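Local atomic coordinates of hypothetical protein PA3499 (Pseudomonas aeruginosa, PDB entry 2IG8), a protein that is of unknown function but belongs to the YjgF-like family of small alpha/beta proteins and assembles here from three copies of one chain. Residues B[30-35]-B[65-70]; B[76-81]-B[128-133]; B[107-112]-B[136-141]. One frame throughout, in Å; residues are numbered along the deposited sequence.

Contact 1 (B[30-35]-B[65-70]); sequences LVMSGM and KALLEA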
loop_
_atom_site.group_PDB
_atom_site.type_symbol
_atom_site.label_atom_id
_atom_site.label_comp_id
_atom_site.label_asym_id
_atom_site.label_seq_id
_atom_site.Cartn_x
_atom_site.Cartn_y
_atom_site.Cartn_z
ATOM N N LEU B 30 10.893 -9.855 -2.901
ATOM C CA LEU B 30 11.705 -8.977 -2.031
ATOM C C LEU B 30 10.816 -7.928 -1.390
ATOM O O LEU B 30 10.397 -6.969 -2.029
ATOM C CB LEU B 30 12.839 -8.304 -2.778
ATOM C CG LEU B 30 13.874 -7.627 -1.859
ATOM C CD1 LEU B 30 14.518 -8.637 -0.919
ATOM C CD2 LEU B 30 14.927 -6.898 -2.714
ATOM N N VAL B 31 10.494 -8.157 -0.136
ATOM C CA VAL B 31 9.649 -7.267 0.633
ATOM C C VAL B 31 10.561 -6.221 1.242
ATOM O O VAL B 31 11.546 -6.561 1.897
ATOM C CB VAL B 31 8.905 -8.026 1.743
ATOM C CG1 VAL B 31 8.029 -7.070 2.561
ATOM C CG2 VAL B 31 8.082 -9.213 1.160
ATOM N N MET B 32 10.228 -4.957 1.031
ATOM C CA MET B 32 11.076 -3.866 1.439
ATOM C C MET B 32 10.303 -2.858 2.252
ATOM O O MET B 32 9.137 -2.577 1.964
ATOM C CB MET B 32 11.648 -3.150 0.188
ATOM C CG MET B 32 12.649 -3.984 -0.626
ATOM S SD MET B 32 13.226 -3.213 -2.197
ATOM C CE MET B 32 12.022 -3.965 -3.309
ATOM N N SER B 33 10.976 -2.271 3.231
ATOM C CA SER B 33 10.456 -1.118 3.927
ATOM C C SER B 33 10.468 0.096 3.033
ATOM O O SER B 33 11.203 0.164 2.046
ATOM C CB SER B 33 11.293 -0.822 5.193
ATOM O OG SER B 33 11.016 -1.781 6.217
ATOM N N GLY B 34 9.675 1.086 3.412
ATOM C CA GLY B 34 9.673 2.358 2.728
ATOM C C GLY B 34 11.043 2.990 2.831
ATOM O O GLY B 34 11.667 2.987 3.906
ATOM N N MET B 35 11.522 3.496 1.707
ATOM C CA MET B 35 12.841 4.103 1.628
ATOM C C MET B 35 12.764 5.623 1.454
ATOM O O MET B 35 11.881 6.150 0.773
ATOM C CB MET B 35 13.647 3.456 0.496
ATOM C CG MET B 35 14.139 2.008 0.802
ATOM S SD MET B 35 15.420 1.856 2.075
ATOM C CE MET B 35 14.484 0.939 3.340
ATOM N N LYS B 65 17.585 -0.062 -5.213
ATOM C CA LYS B 65 18.531 -0.845 -6.007
ATOM C C LYS B 65 19.591 -1.566 -5.175
ATOM O O LYS B 65 19.969 -2.702 -5.495
ATOM C CB LYS B 65 19.182 0.063 -7.033
ATOM C CG LYS B 65 20.254 -0.597 -7.852
ATOM C CD LYS B 65 20.502 0.228 -9.088
ATOM C CE LYS B 65 21.945 0.372 -9.415
ATOM N NZ LYS B 65 22.574 -0.872 -9.803
ATOM N N ALA B 66 20.077 -0.899 -4.126
ATOM C CA ALA B 66 21.013 -1.500 -3.192
ATOM C C ALA B 66 20.399 -2.718 -2.515
ATOM O O ALA B 66 21.048 -3.764 -2.418
ATOM C CB ALA B 66 21.504 -0.455 -2.136
ATOM N N LEU B 67 19.143 -2.608 -2.095
ATOM C CA LEU B 67 18.450 -3.745 -1.487
ATOM C C LEU B 67 18.282 -4.884 -2.496
ATOM O O LEU B 67 18.572 -6.047 -2.182
ATOM C CB LEU B 67 17.098 -3.334 -0.899
ATOM C CG LEU B 67 17.132 -2.346 0.271
ATOM C CD1 LEU B 67 15.723 -1.797 0.574
ATOM C CD2 LEU B 67 17.791 -2.951 1.488
ATOM N N LEU B 68 17.838 -4.542 -3.708
ATOM C CA LEU B 68 17.674 -5.533 -4.781
ATOM C C LEU B 68 18.970 -6.282 -5.051
ATOM O O LEU B 68 18.977 -7.511 -5.151
ATOM C CB LEU B 68 17.199 -4.867 -6.069
ATOM C CG LEU B 68 15.725 -4.466 -6.125
ATOM C CD1 LEU B 68 15.460 -3.435 -7.237
ATOM C CD2 LEU B 68 14.820 -5.720 -6.264
ATOM N N GLU B 69 20.056 -5.530 -5.191
ATOM C CA GLU B 69 21.387 -6.107 -5.401
ATOM C C GLU B 69 21.867 -6.963 -4.240
ATOM O O GLU B 69 22.470 -8.011 -4.460
ATOM C CB GLU B 69 22.398 -5.018 -5.773
ATOM C CG GLU B 69 22.102 -4.493 -7.173
ATOM C CD GLU B 69 23.051 -3.419 -7.668
ATOM O OE1 GLU B 69 23.865 -2.905 -6.871
ATOM O OE2 GLU B 69 22.961 -3.080 -8.876
ATOM N N ALA B 70 21.562 -6.554 -3.015
ATOM C CA ALA B 70 21.918 -7.346 -1.855
ATOM C C ALA B 70 21.237 -8.720 -1.899
ATOM O O ALA B 70 21.777 -9.695 -1.384
ATOM C CB ALA B 70 21.589 -6.606 -0.556
#
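The strand that carries Leu-30 and Met-32 passes 9.9 Å from the axis of helix 65-70, the two N-to-C directions making an angle of 145°, so strand and helix run roughly antiparallel. This is the helix-on-sheet layer of the YjgF-like alpha/beta fold: helix 53-70 lies on one face of the sheet, and every touching residue is buried. No hydrogen bond joins the two segments; the contact is made by leucine and methionine side chains. Leu-67 carries much of it. Leu-67 CD1 rests end-on against the bent thioether of Met-35, 4.0 Å from Met-35 SD, while Met-32 runs alongside, pointing the other way, with Met-32 CG 4.0 Å from Leu-67 CD1. Met-35 can turn its thioether up to that methyl because its chain bends twice, at chi2 (-69°) and again at chi3. Met-32 bends once, at chi3, and its CE comes to 4.4 Å from Leu-68 CD2. On the same sheet face Met-32 also packs on Ala-130 and Ala-132 of strand 126-133, which fills the corner between two neighbouring strands and the helix. At the other end Leu-30 swings CG away from its backbone N (chi1 -168°) and sends one branch out to the helix. Leu-30 CD2 lies 3.7 Å from both Leu-68 CA and Leu-68 CD2, and 3.8 Å from the carbonyl oxygen Leu-67 O.

Contact 2 (B[76-81]-B[128-133]); sequences GNLYKL and IDAWAR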
loop_
_atom_site.group_PDB
_atom_site.type_symbol
_atom_site.label_atom_id
_atom_site.label_comp_id
_atom_site.label_asym_id
_atom_site.label_seq_id
_atom_site.Cartn_x
_atom_site.Cartn_y
_atom_site.Cartn_z
ATOM N N GLY B 76 14.938 -4.324 -12.909
ATOM C CA GLY B 76 13.895 -5.006 -13.665
ATOM C C GLY B 76 12.945 -5.847 -12.836
ATOM O O GLY B 76 11.865 -6.218 -13.320
ATOM N N ASN B 77 13.353 -6.183 -11.607
ATOM C CA ASN B 77 12.535 -6.954 -10.671
ATOM C C ASN B 77 11.375 -6.161 -10.056
ATOM O O ASN B 77 10.440 -6.748 -9.531
ATOM C CB ASN B 77 13.400 -7.474 -9.519
ATOM C CG ASN B 77 14.439 -8.496 -9.952
ATOM O OD1 ASN B 77 14.302 -9.194 -10.974
ATOM N ND2 ASN B 77 15.473 -8.613 -9.151
ATOM N N LEU B 78 11.466 -4.830 -10.100
ATOM C CA LEU B 78 10.452 -3.942 -9.532
ATOM C C LEU B 78 9.176 -3.994 -10.373
ATOM O O LEU B 78 9.257 -3.875 -11.600
ATOM C CB LEU B 78 10.980 -2.507 -9.488
ATOM C CG LEU B 78 12.123 -2.250 -8.502
ATOM C CD1 LEU B 78 12.871 -0.971 -8.806
ATOM C CD2 LEU B 78 11.556 -2.236 -7.077
ATOM N N TYR B 79 8.030 -4.204 -9.729
ATOM C CA TYR B 79 6.743 -4.194 -10.428
ATOM C C TYR B 79 5.747 -3.166 -9.880
ATOM O O TYR B 79 4.747 -2.897 -10.513
ATOM C CB TYR B 79 6.122 -5.600 -10.451
ATOM C CG TYR B 79 5.752 -6.177 -9.112
ATOM C CD1 TYR B 79 4.536 -5.871 -8.517
ATOM C CD2 TYR B 79 6.618 -7.024 -8.431
ATOM C CE1 TYR B 79 4.185 -6.406 -7.280
ATOM C CE2 TYR B 79 6.282 -7.545 -7.176
ATOM C CZ TYR B 79 5.065 -7.236 -6.617
ATOM O OH TYR B 79 4.705 -7.765 -5.395
ATOM N N LYS B 80 6.026 -2.558 -8.731
ATOM C CA LYS B 80 5.143 -1.499 -8.215
ATOM C C LYS B 80 5.952 -0.545 -7.346
ATOM O O LYS B 80 6.839 -0.980 -6.600
ATOM C CB LYS B 80 3.950 -2.070 -7.435
ATOM C CG LYS B 80 3.005 -0.987 -6.869
ATOM C CD LYS B 80 1.756 -1.525 -6.130
ATOM C CE LYS B 80 0.537 -1.617 -7.012
ATOM N NZ LYS B 80 -0.722 -2.046 -6.282
ATOM N N LEU B 81 5.657 0.745 -7.471
ATOM C CA LEU B 81 6.249 1.782 -6.628
ATOM C C LEU B 81 5.125 2.662 -6.100
ATOM O O LEU B 81 4.450 3.358 -6.879
ATOM C CB LEU B 81 7.216 2.638 -7.438
ATOM C CG LEU B 81 8.396 1.955 -8.102
ATOM C CD1 LEU B 81 9.140 2.913 -9.068
ATOM C CD2 LEU B 81 9.336 1.418 -7.082
ATOM N N ILE B 128 9.315 6.089 -0.828
ATOM C CA ILE B 128 8.815 5.122 -1.781
ATOM C C ILE B 128 8.783 3.727 -1.189
ATOM O O ILE B 128 9.775 3.250 -0.607
ATOM C CB ILE B 128 9.627 5.135 -3.083
ATOM C CG1 ILE B 128 9.568 6.533 -3.730
ATOM C CG2 ILE B 128 9.115 4.016 -4.011
ATOM C CD1 ILE B 128 10.422 6.723 -5.038
ATOM N N ASP B 129 7.620 3.091 -1.329
ATOM C CA ASP B 129 7.410 1.709 -0.964
ATOM C C ASP B 129 7.473 0.881 -2.240
ATOM O O ASP B 129 6.596 1.022 -3.116
ATOM C CB ASP B 129 6.035 1.577 -0.282
ATOM C CG ASP B 129 5.845 0.254 0.462
ATOM O OD1 ASP B 129 6.775 -0.598 0.507
ATOM O OD2 ASP B 129 4.727 0.040 0.988
ATOM N N ALA B 130 8.524 0.073 -2.376
ATOM C CA ALA B 130 8.841 -0.643 -3.628
ATOM C C ALA B 130 8.498 -2.132 -3.479
ATOM O O ALA B 130 8.765 -2.750 -2.439
ATOM C CB ALA B 130 10.335 -0.489 -4.010
ATOM N N TRP B 131 7.896 -2.686 -4.525
ATOM C CA TRP B 131 7.576 -4.109 -4.588
ATOM C C TRP B 131 8.362 -4.719 -5.738
ATOM O O TRP B 131 8.385 -4.154 -6.856
ATOM C CB TRP B 131 6.076 -4.328 -4.808
ATOM C CG TRP B 131 5.202 -3.597 -3.817
ATOM C CD1 TRP B 131 4.929 -2.259 -3.804
ATOM C CD2 TRP B 131 4.495 -4.156 -2.704
ATOM N NE1 TRP B 131 4.119 -1.950 -2.753
ATOM C CE2 TRP B 131 3.820 -3.093 -2.066
ATOM C CE3 TRP B 131 4.373 -5.442 -2.181
ATOM C CZ2 TRP B 131 3.032 -3.276 -0.932
ATOM C CZ3 TRP B 131 3.572 -5.640 -1.030
ATOM C CH2 TRP B 131 2.915 -4.556 -0.420
ATOM N N ALA B 132 9.011 -5.851 -5.459
ATOM C CA ALA B 132 9.816 -6.569 -6.445
ATOM C C ALA B 132 9.771 -8.087 -6.243
ATOM O O ALA B 132 9.486 -8.578 -5.142
ATOM C CB ALA B 132 11.275 -6.080 -6.403
ATOM N N ARG B 133 10.022 -8.801 -7.344
ATOM C CA ARG B 133 10.195 -10.251 -7.397
ATOM C C ARG B 133 11.472 -10.566 -8.164
ATOM O O ARG B 133 11.674 -10.027 -9.251
ATOM C CB ARG B 133 9.078 -10.865 -8.223
ATOM C CG ARG B 133 7.793 -10.985 -7.541
ATOM C CD ARG B 133 6.847 -11.698 -8.442
ATOM N NE ARG B 133 7.145 -13.118 -8.490
ATOM C CZ ARG B 133 6.696 -13.993 -7.597
ATOM N NH1 ARG B 133 5.950 -13.589 -6.566
ATOM N NH2 ARG B 133 7.004 -15.279 -7.717
#
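A classic beta bulge sets Tyr-79 and Lys-80 together against Trp-131 in the antiparallel pairing of strands 78-85 and 126-133. Trp-131 O accepts from Tyr-79 N at 2.9 Å and, weakly, from Lys-80 N at 3.4 Å. The pairing resumes with Trp-131 N giving a nearly straight bond to Lys-80 O (2.9 Å, 168° at the hydrogen), and at the other end Arg-133 N bonds to Asn-77 O. The extra residue is absorbed by Tyr-79, whose psi of -11° is far from that of an extended strand. Its CG sits between backbone N and carbonyl carbon (chi1 64°), and this turns the ring across the partner strand, with Trp-131 CB over one face as a CH-pi contact 3.9 Å from the centroid. Lys-80 and Trp-131 stand side by side on the sheet face turned to the other subunits. The lysine stem runs along the indole, CB and CG each near CD1, and NZ continues to an intersubunit salt bridge with Asp-129 of the third subunit and a cation-pi contact with Trp-131 there. Trp-131 rings of the three subunits also meet edge-to-face, so the centre of the trimer lies on this face. On the opposite face Leu-78 and Ala-132 touch Leu-68 of helix 53-70 and Leu-81 packs on Phe-102; Ala-130 CB faces both leucine methyls, 3.7 Å from Leu-78 CD2 and 3.8 Å from Leu-81 CD2.

Contact 3 (B[107-112]-B[136-141]); sequences TFPAST and IDLANC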
loop_
_atom_site.group_PDB
_atom_site.type_symbol
_atom_site.label_atom_id
_atom_site.label_comp_id
_atom_site.label_asym_id
_atom_site.label_seq_id
_atom_site.Cartn_x
_atom_site.Cartn_y
_atom_site.Cartn_z
ATOM N N THR B 107 9.330 -0.413 -20.100
ATOM C CA THR B 107 8.172 -0.714 -19.269
ATOM C C THR B 107 8.463 -0.363 -17.827
ATOM O O THR B 107 9.422 -0.856 -17.248
ATOM C CB THR B 107 7.788 -2.212 -19.336
ATOM O OG1 THR B 107 7.583 -2.595 -20.690
ATOM C CG2 THR B 107 6.480 -2.472 -18.529
ATOM N N PHE B 108 7.631 0.510 -17.259
ATOM C CA PHE B 108 7.780 0.969 -15.898
ATOM C C PHE B 108 6.913 0.159 -14.924
ATOM O O PHE B 108 5.858 -0.393 -15.303
ATOM C CB PHE B 108 7.398 2.449 -15.805
ATOM C CG PHE B 108 8.348 3.381 -16.500
ATOM C CD1 PHE B 108 9.329 4.059 -15.783
ATOM C CD2 PHE B 108 8.245 3.611 -17.865
ATOM C CE1 PHE B 108 10.187 4.931 -16.378
ATOM C CE2 PHE B 108 9.140 4.511 -18.512
ATOM C CZ PHE B 108 10.131 5.157 -17.739
ATOM N N PRO B 109 7.324 0.114 -13.649
ATOM C CA PRO B 109 6.431 -0.441 -12.642
ATOM C C PRO B 109 5.079 0.282 -12.566
ATOM O O PRO B 109 4.977 1.461 -12.912
ATOM C CB PRO B 109 7.192 -0.217 -11.333
ATOM C CG PRO B 109 8.617 -0.115 -11.724
ATOM C CD PRO B 109 8.609 0.556 -13.056
ATOM N N ALA B 110 4.066 -0.408 -12.058
ATOM C CA ALA B 110 2.820 0.252 -11.687
ATOM C C ALA B 110 3.133 1.234 -10.549
ATOM O O ALA B 110 4.170 1.136 -9.907
ATOM C CB ALA B 110 1.774 -0.769 -11.243
ATOM N N SER B 111 2.259 2.219 -10.356
ATOM C CA SER B 111 2.492 3.248 -9.335
ATOM C C SER B 111 1.235 3.889 -8.818
ATOM O O SER B 111 0.245 4.013 -9.537
ATOM C CB SER B 111 3.376 4.339 -9.899
ATOM O OG SER B 111 3.719 5.280 -8.878
ATOM N N THR B 112 1.279 4.273 -7.550
ATOM C CA THR B 112 0.321 5.198 -6.975
ATOM C C THR B 112 1.131 6.280 -6.281
ATOM O O THR B 112 2.081 5.972 -5.567
ATOM C CB THR B 112 -0.592 4.499 -5.959
ATOM O OG1 THR B 112 -1.294 3.447 -6.630
ATOM C CG2 THR B 112 -1.612 5.501 -5.354
ATOM N N ILE B 136 11.282 -12.052 -12.217
ATOM C CA ILE B 136 10.723 -11.304 -13.338
ATOM C C ILE B 136 11.712 -10.255 -13.838
ATOM O O ILE B 136 12.624 -9.855 -13.111
ATOM C CB ILE B 136 9.386 -10.609 -12.968
ATOM C CG1 ILE B 136 9.623 -9.433 -12.002
ATOM C CG2 ILE B 136 8.417 -11.619 -12.363
ATOM C CD1 ILE B 136 8.398 -8.611 -11.714
ATOM N N ASP B 137 11.529 -9.809 -15.077
ATOM C CA ASP B 137 12.270 -8.643 -15.597
ATOM C C ASP B 137 11.355 -7.834 -16.482
ATOM O O ASP B 137 11.024 -8.266 -17.577
ATOM C CB ASP B 137 13.515 -9.089 -16.351
ATOM C CG ASP B 137 14.381 -7.922 -16.837
ATOM O OD1 ASP B 137 14.017 -6.719 -16.705
ATOM O OD2 ASP B 137 15.461 -8.236 -17.372
ATOM N N LEU B 138 10.948 -6.650 -16.019
ATOM C CA LEU B 138 9.971 -5.846 -16.760
ATOM C C LEU B 138 10.422 -5.444 -18.169
ATOM O O LEU B 138 9.580 -5.178 -19.050
ATOM C CB LEU B 138 9.559 -4.596 -15.984
ATOM C CG LEU B 138 8.211 -4.604 -15.259
ATOM C CD1 LEU B 138 8.096 -5.745 -14.274
ATOM C CD2 LEU B 138 7.975 -3.253 -14.600
ATOM N N ALA B 139 11.725 -5.380 -18.386
ATOM C CA ALA B 139 12.262 -5.086 -19.718
ATOM C C ALA B 139 11.761 -6.091 -20.785
ATOM O O ALA B 139 11.655 -5.761 -21.982
ATOM C CB ALA B 139 13.803 -5.055 -19.666
ATOM N N ASN B 140 11.424 -7.301 -20.348
ATOM C CA ASN B 140 10.841 -8.305 -21.245
ATOM C C ASN B 140 9.464 -7.922 -21.808
ATOM O O ASN B 140 9.035 -8.481 -22.827
ATOM C CB ASN B 140 10.754 -9.673 -20.545
ATOM C CG ASN B 140 12.125 -10.288 -20.303
ATOM O OD1 ASN B 140 13.049 -10.094 -21.099
ATOM N ND2 ASN B 140 12.265 -11.028 -19.208
ATOM N N CYS B 141 8.782 -6.973 -21.168
ATOM C CA CYS B 141 7.477 -6.501 -21.652
ATOM C C CYS B 141 7.575 -5.517 -22.796
ATOM O O CYS B 141 6.569 -5.261 -23.468
ATOM C CB CYS B 141 6.703 -5.806 -20.540
ATOM S SG CYS B 141 6.334 -6.857 -19.179
HETATM O O HOH W 1 5.358 -2.620 -21.976
#
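Leu-138 lays its CD2 methyl over the flat peptide that joins Phe-108 to Pro-109, 3.6 Å from both Phe-108 C and Pro-109 N. Its chi1 of -102° departs from a staggered position, and with that torsion the branch settles on the peptide, the proline ring lying obliquely to it with Pro-109 CD 4.2 Å from Leu-138 CD2. Beside it Thr-107 fits against the short 3-10 turn 138-141. Thr-107 CB stands 3.5 Å from Leu-138 O, an oxygen already used within the turn by Cys-141 N, and the hydroxyl Thr-107 OG1 lies 3.3 Å from Cys-141 CB. The methyl CG2 flanks the same CB. A water donates to Thr-107 OG1 at 2.6 Å and, weakly, to Cys-141 O. The turn itself starts with an Asx turn, in which Asp-137 OD1 takes Ala-139 N at 3.1 Å from above the carboxylate plane. In the fold, this joins the C-terminal tail after strand 126-133 to the loop leading into strand 110-115, at the border with the third subunit, where Ser-21 OG of the third subunit is hydrogen-bonded to Phe-108 O and Ser-21 packs on Thr-107. Between 107-112 and 136-141 there is no direct hydrogen bond: the grip is apolar, plus the bridging water, weak on its cysteine side, while the hydrogen bond between Thr-107 OG1 and Asp-142 OD1 adds a direct polar tie just beyond the turn.

Overall arrangement
From the N terminus, contact 1 closes first: the chain leaves strand 29-36, passes through helix 40-46 and returns with helix 53-70 against the sheet. Contact 2 opens afterwards, so these two are in series, yet they touch, because strands 29-36 and 126-133 are neighbours and Leu-30 N probably bonds to Ala-132 O. Contact 3 opens inside the loop of contact 2, on the way into strand 110-115, and closes beyond it in the C-terminal tail; contacts 2 and 3 therefore cross. Strands 78-85 and 110-115 run parallel and bring them together. The three tie the helix to one sheet face, pair two inner strands, and hold the tail beside the strand outermost within this chain.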